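Local atomic coordinates of conserved protein (Geobacillus kaustophilus, PDB entry 2PCS), a protein that is of unknown function but belongs to the CoxG family of the Bet v 1-like clan and probably binds a small ligand. Residues A[25-28]-A[29-33]. Residues are numbered along the deposited sequence; the frame is centred on the assembly and turned at random.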
ATOM      1  N   PRO A  25     -11.113  -0.846   6.290  1.00 80.99           N
ATOM      2  CA  PRO A  25     -11.259  -0.577   4.850  1.00 81.26           C
ATOM      3  C   PRO A  25     -11.785   0.801   4.431  1.00 81.73           C
ATOM      4  O   PRO A  25     -11.441   1.263   3.358  1.00 81.49           O
ATOM      5  CB  PRO A  25     -12.157  -1.711   4.333  1.00 80.99           C
ATOM      6  CG  PRO A  25     -12.721  -2.358   5.493  1.00 80.68           C
ATOM      7  CD  PRO A  25     -11.884  -2.025   6.709  1.00 81.35           C
ATOM      8  N   SER A  26     -12.580   1.468   5.261  1.00 82.97           N
ATOM      9  CA  SER A  26     -12.965   2.862   4.957  1.00 84.67           C
ATOM     10  C   SER A  26     -11.797   3.845   5.014  1.00 84.14           C
ATOM     11  O   SER A  26     -11.736   4.788   4.240  1.00 85.58           O
ATOM     12  CB  SER A  26     -14.119   3.365   5.848  1.00 85.39           C
ATOM     13  OG  SER A  26     -14.211   2.615   7.055  1.00 89.68           O
ATOM     14  N   ILE A  27     -10.881   3.615   5.931  1.00 83.12           N
ATOM     15  CA  ILE A  27      -9.711   4.442   6.064  1.00 82.38           C
ATOM     16  C   ILE A  27      -8.705   4.181   4.901  1.00 82.27           C
ATOM     17  O   ILE A  27      -8.052   5.124   4.402  1.00 81.72           O
ATOM     18  CB  ILE A  27      -9.049   4.186   7.475  1.00 82.78           C
ATOM     19  CG1 ILE A  27     -10.056   4.468   8.601  1.00 82.19           C
ATOM     20  CG2 ILE A  27      -7.677   4.928   7.650  1.00 81.07           C
ATOM     21  CD1 ILE A  27     -10.254   5.946   8.909  1.00 86.64           C
ATOM     22  N   LEU A  28      -8.573   2.915   4.497  1.00 80.87           N
ATOM     23  CA  LEU A  28      -7.685   2.555   3.419  1.00 80.12           C
ATOM     24  C   LEU A  28      -8.167   3.185   2.106  1.00 81.11           C
ATOM     25  O   LEU A  28      -7.389   3.846   1.403  1.00 80.91           O
ATOM     26  CB  LEU A  28      -7.576   1.035   3.279  1.00 79.54           C
ATOM     27  CG  LEU A  28      -6.978   0.231   4.441  1.00 79.17           C
ATOM     28  CD1 LEU A  28      -7.416  -1.267   4.417  1.00 76.72           C
ATOM     29  CD2 LEU A  28      -5.481   0.341   4.480  1.00 78.38           C
ATOM     30  N   SER A  29      -9.445   2.993   1.776  1.00 81.88           N
ATOM     31  CA  SER A  29     -10.038   3.637   0.599  1.00 83.14           C
ATOM     32  C   SER A  29      -9.664   5.099   0.438  1.00 83.64           C
ATOM     33  O   SER A  29      -9.363   5.546  -0.665  1.00 83.84           O
ATOM     34  CB  SER A  29     -11.553   3.552   0.615  1.00 83.00           C
ATOM     35  OG  SER A  29     -11.997   3.742  -0.722  1.00 84.35           O
ATOM     36  N   LYS A  30      -9.676   5.804   1.569  1.00 84.06           N
ATOM     37  CA  LYS A  30      -9.326   7.185   1.686  1.00 84.63           C
ATOM     38  C   LYS A  30      -7.846   7.421   1.546  1.00 83.02           C
ATOM     39  O   LYS A  30      -7.449   8.431   0.992  1.00 83.11           O
ATOM     40  CB  LYS A  30      -9.804   7.702   3.044  1.00 85.82           C
ATOM     41  CG  LYS A  30     -11.190   8.349   3.019  1.00 89.52           C
ATOM     42  CD  LYS A  30     -11.995   8.229   4.362  1.00 87.87           C
ATOM     43  CE  LYS A  30     -13.295   9.097   4.250  1.00 92.99           C
ATOM     44  NZ  LYS A  30     -14.352   8.845   5.311  1.00 94.08           N
ATOM     45  N   CYS A  31      -7.012   6.512   2.044  1.00 82.15           N
ATOM     46  CA  CYS A  31      -5.530   6.711   1.971  1.00 80.85           C
ATOM     47  C   CYS A  31      -4.820   6.169   0.716  1.00 79.90           C
ATOM     48  O   CYS A  31      -3.658   6.493   0.482  1.00 80.51           O
ATOM     49  CB  CYS A  31      -4.843   6.193   3.237  1.00 79.83           C
ATOM     50  SG  CYS A  31      -5.537   6.866   4.780  1.00 82.05           S
ATOM     51  N   ILE A  32      -5.483   5.322  -0.069  1.00 79.46           N
ATOM     52  CA  ILE A  32      -4.873   4.777  -1.309  1.00 79.05           C
ATOM     53  C   ILE A  32      -5.138   5.798  -2.364  1.00 78.90           C
ATOM     54  O   ILE A  32      -6.273   6.200  -2.560  1.00 79.45           O
ATOM     55  CB  ILE A  32      -5.531   3.458  -1.772  1.00 78.97           C
ATOM     56  CG1 ILE A  32      -5.184   2.316  -0.817  1.00 79.72           C
ATOM     57  CG2 ILE A  32      -5.147   3.097  -3.203  1.00 76.85           C
ATOM     58  CD1 ILE A  32      -6.141   1.126  -0.954  1.00 78.05           C
ATOM     59  N   MET A  33      -4.120   6.227  -3.068  1.00 79.43           N
ATOM     60  CA  MET A  33      -4.388   7.258  -4.062  1.00 80.30           C
ATOM     61  C   MET A  33      -5.164   6.747  -5.266  1.00 80.25           C
ATOM     62  O   MET A  33      -4.850   5.699  -5.828  1.00 79.88           O
ATOM     63  CB  MET A  33      -3.105   7.913  -4.524  1.00 80.71           C
ATOM     64  CG  MET A  33      -3.225   9.447  -4.605  1.00 80.80           C
ATOM     65  SD  MET A  33      -2.179   9.918  -5.945  1.00 80.95           S
ATOM     66  CE  MET A  33      -0.545   9.722  -5.255  1.00 77.93           C
TER
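Ile27 and Cys31 lie one turn apart on the short helix 25-31, and their side chains meet along its flank: CG2 of Ile27 packs 4.1 Å from SG of Cys31. With chi1 at -53°, the thiol swings beside its own backbone N and back along the helix, which brings SG to 3.1 Å from the carbonyl O of Ile27. Ile27 O also accepts a bent hydrogen bond from Cys31 N, 2.9 Å long. One residue further along, Leu28 and Ile32 make the next i/i+4 pair, but more loosely, CD1 of Ile32 standing 4.5 Å from CB of Leu28. CG1 of Ile32 runs back alongside the O of Leu28 instead, 3.5 Å away, while Ile32 N, hydrogen-bonded to this oxygen, lies almost in line with the C=O of Leu28 (C=O...N 176°), though its N-H is bent (141°), just where the chain leaves helical geometry. On the outer side, the extended Lys30 chain lays its CD 3.5 Å from the O of Ser26, its amine leading away from the turn. Leu28 also lies close to a bound, unidentified ligand. The helix packs between two parts of the fold: Leu28 and Cys31 touch Phe138 of the long helix 124-148, Leu28 also touches Leu38 of strand 35-42, and Ile32 meets Leu50 of strand 45-52.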